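Local atomic coordinates of putative carbonic anhydrase (Streptococcus mutans, PDB entry 3LAS), a protein that probably catalyses the zinc-dependent interconversion of hydrogencarbonate and carbon dioxide, as a member of the beta-class carbonic anhydrase family. Residues 25-31 with 53-57; 32-38 with 83-89; 40-45 with 57-61; 64-68 with 121-125. All blocks are in the same frame, centred on the assembly; numbering follows the deposited sequence.

Interaction 1. Residues 25-31 with 53-57; sequences LPLKPKT and LGDAH
Pro29 lies on one face of the His57 imidazole. Its CG sits 3.3 Å from the ring centroid and only 6° off the ring normal, which makes a CH-pi contact. Both ring nitrogens have partners: ND1 is hydrogen-bonded to Ser77 OG, and NE2 bonds a water that also donates to Leu27 O. These two bonds probably fix the rotation of the ring under the proline. The loop 25-31 then follows the backbone of 53-57. Lys30 N donates to Gly54 O at 3.0 Å. Asp55 O accepts twice from Thr31: from N at 2.9 Å, and from OG1 at 2.7 Å, well above the carbonyl plane. This is where the chain enters strand 56-61, an outermost strand of the carbonic anhydrase sheet within this chain, while the loop leads into its neighbour, strand 33-38. Away from the ring, Leu25 CD1 rests against Leu53 CG at 3.9 Å. A second water donates to both Pro26 O and Gly54 O. The Lys30 chain is extended and runs beside the Asp55 side chain. A third water links Lys30 NZ to Asp55 OD1, while Asp55 OD2 takes the backbone N of Ala52.

Interaction 2. Residues 32-38 with 83-89; sequences RVAIVTC and TSEIVVL. With ZN (zinc ion), chain C.
Thr37 turns OG1 anti to its backbone N (chi1 -168°), and this places the hydroxyl against Leu89. OG1 donates to Leu89 O at 2.7 Å, from above the carbonyl plane. Val33 and Val87 both have chi1 near 180°, which brings Val33 CG1 to 4.0 Å from Val87 CG2. On the other face of the sheet Val36 CG2 meets Ile86 CG2 at 4.2 Å. The strands pair in parallel register, Val33 with Glu85 to Val36 with Val88. Ala34 N donates to Glu85 O, and Val87 N to Ala34 O. Val36 N to Val87 O and Leu89 N to Val36 O are both 2.8 Å and nearly straight. At the start of the ladder Ser84 N also donates to Arg32 O at 2.8 Å. At its far end Cys38 SG binds the zinc ion at 2.3 Å. A water, His91 and Cys94 complete the site, so the metal lies at the C-terminal end of the strands. Glu85 OE1 and OE2 accept from the backbone N of Tyr5 and Phe6 of the second subunit. Strand 33-38 also neighbours strand 56-61. Ala34 and Ile86 face helix 68-80, Val88 faces helix 127-140, and Val33 and Ile35 pack on Phe9 of the second subunit.

Interaction 3. Residues 40-45 with 57-61; sequences DSRLHV and HILRN
Arg60 reaches from strand 56-61 to Leu43 and grips Leu43 O end-on with two nitrogens. NH1 and NH2 each donate at 3.0 Å, and both come from the same face of the carbonyl plane. The acceptor belongs to a type I beta turn, Asp40 to Leu43, that follows the zinc-binding Cys38. Val45 CG2 lies over one face of the guanidinium, 3.9 Å from Arg60 NH1, and also touches Ile58 CG2 at 4.0 Å. The Arg60 chain bends at chi3 (71°), which turns the guanidinium to the turn. A further bond from NH2 to Cys38 O ties the same group to the end of strand 33-38. In the next shell Asp40 and Arg42 hold the turn in shape. Asp40 has two conformers, and the bonds given here are those of one of them. In that conformer Asp40 OD1 accepts from Arg42 N, which makes an Asx turn. The Arg42 guanidinium then meets the carboxylate side-on, with NE to OD1 and NH2 to OD2. Such an aspartate-arginine pair beside the metal is familiar in beta-class enzymes with an open zinc site. Asp40 is predicted to bind zinc, but in this structure a water holds the fourth position. Further out, Arg42 NH1 forms a salt bridge with Asp93 OD2 and also bonds Leu25 O of the second subunit.

Interaction 4. Residues 64-68 with 121-125; sequences GRVTD and FLPFT. With GAI (guanidine), chain I.
Arg65, Leu122 and Thr67 form the close packing of this contact. Thr67 CG2 touches Leu122 CD1 at 3.5 Å. Arg65 CB packs on the same Leu122 CD1 at 3.8 Å. The arginine chain bends at chi2 and chi3 (-45° and -47°), folding its guanidinium back to the loop 121-125. Arg65 NH1 then donates to Leu122 O at 2.9 Å. The oxygen lies in the guanidinium plane, but the donor stands above the carbonyl plane. Phe124 is turned almost perpendicular to the guanidinium. Its CD2 lies over the guanidinium face, 3.9 Å from Arg65 NH1, with the ring edge presented. The Phe124 side chain is also about 4 Å from that of the zinc ligand Cys94. Arg65 and Phe124 are buried, whereas Thr67, Leu122 and Pro123 are partly exposed. On that side Thr67 OG1 caps helix 68-80 through Val70 N and is also hydrogen-bonded to Asp69 OD2 of the second subunit. Arg72 of that subunit packs on Arg65 and Leu122. A bound guanidine lies near Phe121, with N3 3.7 Å from Phe121 CZ. Arg65 NE and NH2 form salt bridges with Asp134 and Glu133. Two acids and a backbone oxygen take up its nitrogens, so it probably keeps its charge and joins loops 64-68 and 121-125 to helix 127-140.

Interactions 1, 2 and 3 share one sheet. Strands 56-61 and 33-38 are neighbours in it, and 33-38 also pairs with 85-91. Interactions 1 and 3 share His57 at the start of strand 56-61, with centres about 16 Å apart. Interaction 2 touches both, at centre distances of about 12 and 11 Å. Along the chain the segments of interactions 1 and 2 alternate, and interaction 3 is nested within the loop closed by interaction 2. Interaction 4 follows interactions 1 and 3, and its segments alternate with those of interaction 2. It joins loops outside the sheet, about 26 Å from interaction 1 between centres. All four contacts touch the second subunit, so each of these parts of the fold also lies at the subunit interface.

Interaction 1. Residues 25-31 with 53-57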
loop_
_atom_site.group_PDB
_atom_site.type_symbol
_atom_site.label_atom_id
_atom_site.label_comp_id
_atom_site.label_asym_id
_atom_site.label_seq_id
_atom_site.Cartn_x
_atom_site.Cartn_y
_atom_site.Cartn_z
ATOM N N LEU A 25 5.745 -18.801 5.792
ATOM C CA LEU A 25 6.366 -17.854 6.670
ATOM C C LEU A 25 5.347 -17.325 7.677
ATOM O O LEU A 25 4.147 -17.385 7.387
ATOM C CB LEU A 25 6.828 -16.673 5.805
ATOM C CG LEU A 25 8.049 -16.983 4.896
ATOM C CD1 LEU A 25 8.199 -15.846 3.872
ATOM C CD2 LEU A 25 9.344 -17.175 5.632
ATOM N N PRO A 26 5.792 -16.808 8.809
ATOM C CA PRO A 26 4.805 -16.367 9.825
ATOM C C PRO A 26 4.078 -15.069 9.438
ATOM O O PRO A 26 4.637 -14.203 8.718
ATOM C CB PRO A 26 5.694 -16.085 11.063
ATOM C CG PRO A 26 7.058 -15.795 10.511
ATOM C CD PRO A 26 7.190 -16.698 9.238
ATOM N N LEU A 27 2.874 -14.909 9.931
ATOM C CA LEU A 27 2.107 -13.721 9.690
ATOM C C LEU A 27 2.789 -12.485 10.306
ATOM O O LEU A 27 2.733 -11.389 9.746
ATOM C CB LEU A 27 0.764 -13.944 10.333
ATOM C CG LEU A 27 -0.393 -13.107 9.861
ATOM C CD1 LEU A 27 -0.466 -12.377 8.518
ATOM C CD2 LEU A 27 -1.811 -13.659 10.298
ATOM N N LYS A 28 3.443 -12.606 11.453
ATOM C CA LYS A 28 4.126 -11.482 12.080
ATOM C C LYS A 28 5.415 -11.152 11.339
ATOM O O LYS A 28 6.308 -11.994 11.190
ATOM C CB LYS A 28 4.458 -11.816 13.560
ATOM C CG LYS A 28 3.241 -11.853 14.489
ATOM C CD LYS A 28 3.753 -11.976 15.956
ATOM C CE LYS A 28 2.682 -11.620 16.959
ATOM N NZ LYS A 28 1.574 -12.613 16.891
ATOM N N PRO A 29 5.576 -9.930 10.800
ATOM C CA PRO A 29 6.800 -9.638 10.052
ATOM C C PRO A 29 8.052 -9.803 10.872
ATOM O O PRO A 29 8.096 -9.337 12.009
ATOM C CB PRO A 29 6.583 -8.161 9.623
ATOM C CG PRO A 29 5.064 -8.010 9.529
ATOM C CD PRO A 29 4.617 -8.823 10.746
ATOM N N LYS A 30 9.103 -10.348 10.285
ATOM C CA LYS A 30 10.329 -10.651 11.045
ATOM C C LYS A 30 10.992 -9.421 11.633
ATOM O O LYS A 30 11.551 -9.461 12.790
ATOM C CB LYS A 30 11.323 -11.311 10.080
ATOM C CG LYS A 30 12.532 -11.831 10.773
ATOM C CD LYS A 30 13.324 -12.722 9.823
ATOM C CE LYS A 30 14.641 -13.053 10.422
ATOM N NZ LYS A 30 15.376 -13.628 9.284
ATOM N N THR A 31 10.987 -8.337 10.892
ATOM C CA THR A 31 11.714 -7.152 11.366
ATOM C C THR A 31 10.930 -6.293 12.314
ATOM O O THR A 31 11.462 -5.296 12.848
ATOM C CB THR A 31 12.199 -6.214 10.219
ATOM O OG1 THR A 31 11.035 -5.632 9.624
ATOM C CG2 THR A 31 13.005 -7.004 9.141
ATOM N N LEU A 53 11.478 -11.816 1.709
ATOM C CA LEU A 53 10.128 -12.142 1.880
ATOM C C LEU A 53 9.786 -12.392 3.348
ATOM O O LEU A 53 10.532 -13.087 4.050
ATOM C CB LEU A 53 9.789 -13.373 0.986
ATOM C CG LEU A 53 8.308 -13.581 0.673
ATOM C CD1 LEU A 53 7.793 -12.417 -0.225
ATOM C CD2 LEU A 53 8.079 -14.933 -0.036
ATOM N N GLY A 54 8.707 -11.799 3.867
ATOM C CA GLY A 54 8.307 -11.880 5.254
ATOM C C GLY A 54 8.903 -10.850 6.187
ATOM O O GLY A 54 8.622 -10.898 7.388
ATOM N N ASP A 55 9.744 -9.955 5.672
ATOM C CA ASP A 55 10.430 -9.022 6.585
ATOM C C ASP A 55 9.606 -7.911 7.154
ATOM O O ASP A 55 9.730 -7.630 8.368
ATOM C CB ASP A 55 11.671 -8.386 5.920
ATOM C CG ASP A 55 12.915 -9.237 5.992
ATOM O OD1 ASP A 55 12.892 -10.305 6.643
ATOM O OD2 ASP A 55 13.929 -8.795 5.425
ATOM N N ALA A 56 8.795 -7.214 6.363
ATOM C CA ALA A 56 8.147 -5.978 6.855
ATOM C C ALA A 56 6.787 -5.792 6.212
ATOM O O ALA A 56 6.576 -6.146 5.013
ATOM C CB ALA A 56 9.017 -4.796 6.459
ATOM N N HIS A 57 5.850 -5.199 6.942
ATOM C CA HIS A 57 4.622 -4.755 6.334
ATOM C C HIS A 57 4.855 -3.531 5.449
ATOM O O HIS A 57 5.711 -2.673 5.768
ATOM C CB HIS A 57 3.567 -4.358 7.430
ATOM C CG HIS A 57 2.900 -5.547 8.010
ATOM N ND1 HIS A 57 2.516 -5.650 9.334
ATOM C CD2 HIS A 57 2.563 -6.722 7.420
ATOM C CE1 HIS A 57 1.876 -6.800 9.516
ATOM N NE2 HIS A 57 1.944 -7.506 8.371
HETATM O O HOH W 1 7.147 -13.390 7.805
HETATM O O HOH W 2 2.807 -10.332 7.297
HETATM O O HOH W 3 15.444 -11.067 7.240
#

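Interaction 2. Residues 32-38 with 83-89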
loop_
_atom_site.group_PDB
_atom_site.type_symbol
_atom_site.label_atom_id
_atom_site.label_comp_id
_atom_site.label_asym_id
_atom_site.label_seq_id
_atom_site.Cartn_x
_atom_site.Cartn_y
_atom_site.Cartn_z
ATOM N N ARG A 32 9.629 -6.576 12.474
ATOM C CA ARG A 32 8.746 -5.726 13.331
ATOM C C ARG A 32 8.622 -4.329 12.805
ATOM O O ARG A 32 8.259 -3.399 13.524
ATOM C CB ARG A 32 9.094 -5.746 14.806
ATOM C CG ARG A 32 9.139 -7.211 15.369
ATOM C CD ARG A 32 9.165 -7.098 16.845
ATOM N NE ARG A 32 9.439 -8.251 17.660
ATOM C CZ ARG A 32 10.595 -8.874 17.782
ATOM N NH1 ARG A 32 11.622 -8.587 16.952
ATOM N NH2 ARG A 32 10.638 -9.838 18.726
ATOM N N VAL A 33 8.780 -4.138 11.481
ATOM C CA VAL A 33 8.643 -2.818 10.863
ATOM C C VAL A 33 7.435 -2.787 9.948
ATOM O O VAL A 33 7.151 -3.780 9.225
ATOM C CB VAL A 33 9.908 -2.454 10.035
ATOM C CG1 VAL A 33 9.708 -1.075 9.371
ATOM C CG2 VAL A 33 11.149 -2.469 10.880
ATOM N N ALA A 34 6.732 -1.665 9.956
ATOM C CA ALA A 34 5.740 -1.297 8.938
ATOM C C ALA A 34 6.235 -0.084 8.205
ATOM O O ALA A 34 6.654 0.942 8.862
ATOM C CB ALA A 34 4.396 -1.043 9.584
ATOM N N ILE A 35 6.210 -0.137 6.871
ATOM C CA ILE A 35 6.602 1.003 6.014
ATOM C C ILE A 35 5.387 1.644 5.459
ATOM O O ILE A 35 4.468 0.932 5.008
ATOM C CB ILE A 35 7.463 0.441 4.879
ATOM C CG1 ILE A 35 8.766 -0.186 5.470
ATOM C CG2 ILE A 35 7.841 1.540 3.842
ATOM C CD1 ILE A 35 9.222 -1.367 4.621
ATOM N N VAL A 36 5.277 2.966 5.522
ATOM C CA VAL A 36 4.158 3.748 4.891
ATOM C C VAL A 36 4.750 4.515 3.740
ATOM O O VAL A 36 5.660 5.360 3.975
ATOM C CB VAL A 36 3.541 4.692 5.937
ATOM C CG1 VAL A 36 2.464 5.611 5.332
ATOM C CG2 VAL A 36 2.995 3.902 7.152
ATOM N N THR A 37 4.309 4.236 2.522
ATOM C CA THR A 37 4.906 4.902 1.376
ATOM C C THR A 37 3.891 5.101 0.253
ATOM O O THR A 37 2.688 4.829 0.414
ATOM C CB THR A 37 6.155 4.145 0.901
ATOM O OG1 THR A 37 6.910 4.917 -0.027
ATOM C CG2 THR A 37 5.827 2.778 0.347
ATOM N N CYS A 38 4.349 5.677 -0.848
ATOM C CA CYS A 38 3.477 5.947 -1.976
ATOM C C CYS A 38 3.322 4.717 -2.846
ATOM O O CYS A 38 4.215 3.841 -2.942
ATOM C CB CYS A 38 4.127 7.097 -2.771
ATOM S SG CYS A 38 3.010 7.640 -4.176
ATOM N N THR A 83 4.240 -5.643 15.002
ATOM C CA THR A 83 5.248 -4.648 14.615
ATOM C C THR A 83 5.367 -3.548 15.668
ATOM O O THR A 83 4.443 -3.307 16.469
ATOM C CB THR A 83 5.041 -4.039 13.201
ATOM O OG1 THR A 83 3.859 -3.228 13.218
ATOM C CG2 THR A 83 4.915 -5.122 12.122
ATOM N N SER A 84 6.509 -2.877 15.656
ATOM C CA SER A 84 6.809 -1.897 16.676
ATOM C C SER A 84 7.711 -0.834 16.225
ATOM O O SER A 84 8.263 -0.078 17.035
ATOM C CB SER A 84 7.269 -2.583 17.961
ATOM O OG SER A 84 8.347 -3.430 17.717
ATOM N N GLU A 85 7.830 -0.607 14.929
ATOM C CA GLU A 85 8.605 0.448 14.319
ATOM C C GLU A 85 7.906 0.874 13.017
ATOM O O GLU A 85 7.288 0.030 12.345
ATOM C CB GLU A 85 10.047 -0.146 14.026
ATOM C CG GLU A 85 10.919 0.878 13.307
ATOM C CD GLU A 85 12.420 0.432 13.228
ATOM O OE1 GLU A 85 12.891 -0.512 13.882
ATOM O OE2 GLU A 85 13.078 1.173 12.445
ATOM N N ILE A 86 7.966 2.166 12.700
ATOM C CA ILE A 86 7.326 2.684 11.470
ATOM C C ILE A 86 8.357 3.444 10.675
ATOM O O ILE A 86 9.171 4.193 11.265
ATOM C CB ILE A 86 6.114 3.629 11.805
ATOM C CG1 ILE A 86 5.057 2.846 12.559
ATOM C CG2 ILE A 86 5.568 4.159 10.483
ATOM C CD1 ILE A 86 4.014 3.820 13.161
ATOM N N VAL A 87 8.319 3.331 9.344
ATOM C CA VAL A 87 9.105 4.183 8.437
ATOM C C VAL A 87 8.145 4.884 7.549
ATOM O O VAL A 87 7.344 4.215 6.852
ATOM C CB VAL A 87 10.092 3.336 7.614
ATOM C CG1 VAL A 87 10.882 4.230 6.588
ATOM C CG2 VAL A 87 11.069 2.607 8.484
ATOM N N VAL A 88 8.153 6.215 7.522
ATOM C CA VAL A 88 7.360 7.008 6.559
ATOM C C VAL A 88 8.249 7.371 5.415
ATOM O O VAL A 88 9.271 8.128 5.660
ATOM C CB VAL A 88 6.802 8.255 7.254
ATOM C CG1 VAL A 88 6.055 9.110 6.206
ATOM C CG2 VAL A 88 5.852 7.815 8.368
ATOM N N LEU A 89 7.985 6.868 4.209
ATOM C CA LEU A 89 8.896 7.039 3.075
ATOM C C LEU A 89 8.148 7.767 1.970
ATOM O O LEU A 89 7.190 7.229 1.389
ATOM C CB LEU A 89 9.346 5.644 2.575
ATOM C CG LEU A 89 10.246 5.597 1.386
ATOM C CD1 LEU A 89 11.605 6.228 1.699
ATOM C CD2 LEU A 89 10.429 4.134 0.971
HETATM ZN ZN ZN C . 4.076 9.393 -5.159
HETATM O O HOH W 4 3.471 9.263 -7.224
#

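Interaction 3. Residues 40-45 with 57-61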
loop_
_atom_site.group_PDB
_atom_site.type_symbol
_atom_site.label_atom_id
_atom_site.label_comp_id
_atom_site.label_asym_id
_atom_site.label_seq_id
_atom_site.Cartn_x
_atom_site.Cartn_y
_atom_site.Cartn_z
ATOM N N ASP A 40 3.561 4.761 -5.965
ATOM C CA ASP A 40 4.326 4.992 -7.169
ATOM C C ASP A 40 4.924 3.740 -7.783
ATOM O O ASP A 40 5.598 2.954 -7.136
ATOM C CB ASP A 40 5.449 5.990 -6.875
ATOM C CG ASP A 40 6.040 6.506 -8.149
ATOM O OD1 ASP A 40 7.041 5.905 -8.643
ATOM O OD2 ASP A 40 5.588 7.571 -8.593
ATOM N N SER A 41 4.651 3.609 -9.079
ATOM C CA SER A 41 5.073 2.405 -9.861
ATOM C C SER A 41 6.571 2.248 -9.949
ATOM O O SER A 41 7.075 1.152 -10.286
ATOM C CB SER A 41 4.501 2.483 -11.265
ATOM O OG SER A 41 5.073 3.596 -11.998
ATOM N N ARG A 42 7.341 3.323 -9.678
ATOM C CA ARG A 42 8.815 3.291 -9.826
ATOM C C ARG A 42 9.495 2.988 -8.517
ATOM O O ARG A 42 10.727 3.089 -8.432
ATOM C CB ARG A 42 9.305 4.620 -10.357
ATOM C CG ARG A 42 8.607 5.011 -11.709
ATOM C CD ARG A 42 8.770 6.484 -12.025
ATOM N NE ARG A 42 8.066 7.279 -11.016
ATOM C CZ ARG A 42 8.074 8.607 -11.012
ATOM N NH1 ARG A 42 8.718 9.302 -11.990
ATOM N NH2 ARG A 42 7.562 9.272 -9.998
ATOM N N LEU A 43 8.730 2.624 -7.487
ATOM C CA LEU A 43 9.268 2.215 -6.214
ATOM C C LEU A 43 8.907 0.778 -5.940
ATOM O O LEU A 43 7.698 0.460 -5.779
ATOM C CB LEU A 43 8.831 3.155 -5.097
ATOM C CG LEU A 43 9.124 2.719 -3.662
ATOM C CD1 LEU A 43 10.625 2.438 -3.376
ATOM C CD2 LEU A 43 8.551 3.701 -2.719
ATOM N N HIS A 44 9.924 -0.105 -5.969
ATOM C CA HIS A 44 9.731 -1.492 -5.529
ATOM C C HIS A 44 10.406 -1.588 -4.175
ATOM O O HIS A 44 11.647 -1.508 -4.079
ATOM C CB HIS A 44 10.247 -2.471 -6.571
ATOM C CG HIS A 44 9.342 -2.577 -7.760
ATOM N ND1 HIS A 44 9.680 -3.387 -8.823
ATOM C CD2 HIS A 44 8.133 -2.005 -8.032
ATOM C CE1 HIS A 44 8.728 -3.297 -9.712
ATOM N NE2 HIS A 44 7.766 -2.484 -9.287
ATOM N N VAL A 45 9.581 -1.620 -3.137
ATOM C CA VAL A 45 10.052 -1.397 -1.765
ATOM C C VAL A 45 11.019 -2.463 -1.304
ATOM O O VAL A 45 12.019 -2.176 -0.618
ATOM C CB VAL A 45 8.828 -1.312 -0.832
ATOM C CG1 VAL A 45 9.294 -1.154 0.554
ATOM C CG2 VAL A 45 7.981 -0.146 -1.216
ATOM N N HIS A 57 5.850 -5.199 6.942
ATOM C CA HIS A 57 4.622 -4.755 6.334
ATOM C C HIS A 57 4.855 -3.531 5.449
ATOM O O HIS A 57 5.711 -2.673 5.768
ATOM C CB HIS A 57 3.567 -4.358 7.430
ATOM C CG HIS A 57 2.900 -5.547 8.010
ATOM N ND1 HIS A 57 2.516 -5.650 9.334
ATOM C CD2 HIS A 57 2.563 -6.722 7.420
ATOM C CE1 HIS A 57 1.876 -6.800 9.516
ATOM N NE2 HIS A 57 1.944 -7.506 8.371
ATOM N N ILE A 58 4.129 -3.514 4.343
ATOM C CA ILE A 58 4.303 -2.413 3.336
ATOM C C ILE A 58 2.936 -1.853 3.070
ATOM O O ILE A 58 2.065 -2.543 2.538
ATOM C CB ILE A 58 4.964 -2.896 2.037
ATOM C CG1 ILE A 58 6.322 -3.576 2.384
ATOM C CG2 ILE A 58 5.167 -1.738 1.086
ATOM C CD1 ILE A 58 6.888 -4.388 1.179
ATOM N N LEU A 59 2.699 -0.629 3.549
ATOM C CA LEU A 59 1.451 0.136 3.364
ATOM C C LEU A 59 1.701 1.150 2.289
ATOM O O LEU A 59 2.731 1.843 2.312
ATOM C CB LEU A 59 0.982 0.842 4.631
ATOM C CG LEU A 59 0.524 -0.057 5.783
ATOM C CD1 LEU A 59 1.676 -0.807 6.459
ATOM C CD2 LEU A 59 -0.081 0.819 6.857
ATOM N N ARG A 60 0.774 1.279 1.328
ATOM C CA ARG A 60 1.031 2.225 0.199
ATOM C C ARG A 60 -0.264 2.853 -0.189
ATOM O O ARG A 60 -1.315 2.222 -0.352
ATOM C CB ARG A 60 1.574 1.489 -1.031
ATOM C CG ARG A 60 2.839 0.643 -0.713
ATOM C CD ARG A 60 3.478 -0.031 -1.934
ATOM N NE ARG A 60 4.128 1.028 -2.774
ATOM C CZ ARG A 60 4.949 0.800 -3.773
ATOM N NH1 ARG A 60 5.349 -0.430 -4.072
ATOM N NH2 ARG A 60 5.422 1.805 -4.459
ATOM N N ASN A 61 -0.205 4.173 -0.427
ATOM C CA ASN A 61 -1.350 4.964 -0.866
ATOM C C ASN A 61 -0.843 6.094 -1.738
ATOM O O ASN A 61 0.370 6.175 -2.040
ATOM C CB ASN A 61 -2.257 5.409 0.279
ATOM C CG ASN A 61 -1.567 6.447 1.181
ATOM O OD1 ASN A 61 -0.538 7.001 0.786
ATOM N ND2 ASN A 61 -2.194 6.762 2.282
#

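Interaction 4. Residues 64-68 with 121-125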
loop_
_atom_site.group_PDB
_atom_site.type_symbol
_atom_site.label_atom_id
_atom_site.label_comp_id
_atom_site.label_asym_id
_atom_site.label_seq_id
_atom_site.Cartn_x
_atom_site.Cartn_y
_atom_site.Cartn_z
ATOM N N GLY A 64 1.918 8.398 0.098
ATOM C CA GLY A 64 2.447 7.889 1.367
ATOM C C GLY A 64 1.892 8.721 2.509
ATOM O O GLY A 64 2.609 8.928 3.528
ATOM N N ARG A 65 0.658 9.213 2.441
ATOM C CA ARG A 65 0.104 10.129 3.459
ATOM C C ARG A 65 -0.548 9.402 4.598
ATOM O O ARG A 65 -1.122 8.306 4.413
ATOM C CB ARG A 65 -0.959 10.990 2.846
ATOM C CG ARG A 65 -0.487 11.779 1.563
ATOM C CD ARG A 65 0.871 12.452 1.689
ATOM N NE ARG A 65 1.150 13.236 2.916
ATOM C CZ ARG A 65 0.823 14.515 3.040
ATOM N NH1 ARG A 65 0.152 15.153 2.097
ATOM N NH2 ARG A 65 1.240 15.059 4.155
ATOM N N VAL A 66 -0.489 9.890 5.803
ATOM C CA VAL A 66 -1.144 9.234 6.918
ATOM C C VAL A 66 -2.589 9.649 6.892
ATOM O O VAL A 66 -2.977 10.862 6.741
ATOM C CB VAL A 66 -0.415 9.603 8.236
ATOM C CG1 VAL A 66 -1.327 9.261 9.430
ATOM C CG2 VAL A 66 0.936 8.870 8.266
ATOM N N THR A 67 -3.462 8.661 6.879
ATOM C CA THR A 67 -4.946 8.732 6.811
ATOM C C THR A 67 -5.546 7.845 7.887
ATOM O O THR A 67 -4.813 7.063 8.503
ATOM C CB THR A 67 -5.448 8.245 5.428
ATOM O OG1 THR A 67 -5.114 6.829 5.359
ATOM C CG2 THR A 67 -4.726 9.040 4.262
ATOM N N ASP A 68 -6.852 7.884 8.022
ATOM C CA ASP A 68 -7.534 6.945 8.910
ATOM C C ASP A 68 -7.275 5.504 8.514
ATOM O O ASP A 68 -7.139 4.661 9.408
ATOM C CB ASP A 68 -9.056 7.195 8.963
ATOM C CG ASP A 68 -9.427 8.494 9.691
ATOM O OD1 ASP A 68 -8.643 9.090 10.391
ATOM O OD2 ASP A 68 -10.630 8.855 9.546
ATOM N N PHE A 121 -7.581 15.613 -1.117
ATOM C CA PHE A 121 -6.759 14.621 -1.812
ATOM C C PHE A 121 -5.346 14.546 -1.305
ATOM O O PHE A 121 -4.541 13.699 -1.802
ATOM C CB PHE A 121 -6.819 14.803 -3.338
ATOM C CG PHE A 121 -8.193 14.431 -3.866
ATOM C CD1 PHE A 121 -8.455 13.148 -4.299
ATOM C CD2 PHE A 121 -9.209 15.380 -3.904
ATOM C CE1 PHE A 121 -9.723 12.767 -4.737
ATOM C CE2 PHE A 121 -10.506 14.980 -4.379
ATOM C CZ PHE A 121 -10.717 13.654 -4.761
ATOM N N LEU A 122 -4.980 15.377 -0.327
ATOM C CA LEU A 122 -3.709 15.286 0.385
ATOM C C LEU A 122 -2.472 15.571 -0.473
ATOM O O LEU A 122 -1.443 14.915 -0.359
ATOM C CB LEU A 122 -3.520 14.000 1.209
ATOM C CG LEU A 122 -4.659 13.619 2.099
ATOM C CD1 LEU A 122 -4.519 12.229 2.723
ATOM C CD2 LEU A 122 -4.900 14.674 3.180
ATOM N N PRO A 123 -2.488 16.599 -1.366
ATOM C CA PRO A 123 -1.286 16.987 -2.089
ATOM C C PRO A 123 -0.236 17.590 -1.170
ATOM O O PRO A 123 -0.571 17.940 -0.002
ATOM C CB PRO A 123 -1.819 18.060 -3.126
ATOM C CG PRO A 123 -2.929 18.743 -2.330
ATOM C CD PRO A 123 -3.609 17.559 -1.560
ATOM N N PHE A 124 0.944 17.743 -1.725
ATOM C CA PHE A 124 1.974 18.497 -0.962
ATOM C C PHE A 124 2.895 19.122 -1.990
ATOM O O PHE A 124 3.053 18.678 -3.191
ATOM C CB PHE A 124 2.736 17.548 0.042
ATOM C CG PHE A 124 3.508 16.406 -0.590
ATOM C CD1 PHE A 124 4.701 16.632 -1.234
ATOM C CD2 PHE A 124 3.062 15.124 -0.424
ATOM C CE1 PHE A 124 5.451 15.546 -1.752
ATOM C CE2 PHE A 124 3.815 14.013 -0.925
ATOM C CZ PHE A 124 4.952 14.243 -1.589
ATOM N N THR A 125 3.695 20.065 -1.477
ATOM C CA THR A 125 4.705 20.691 -2.325
ATOM C C THR A 125 6.141 20.490 -1.858
ATOM O O THR A 125 7.099 20.404 -2.658
ATOM C CB THR A 125 4.504 22.270 -2.444
ATOM O OG1 THR A 125 4.160 22.856 -1.187
ATOM C CG2 THR A 125 3.368 22.473 -3.467
HETATM C C GAI I . -12.068 10.435 -1.817
HETATM N N1 GAI I . -12.456 9.239 -1.349
HETATM N N2 GAI I . -11.225 11.319 -1.334
HETATM N N3 GAI I . -12.580 11.256 -2.627
#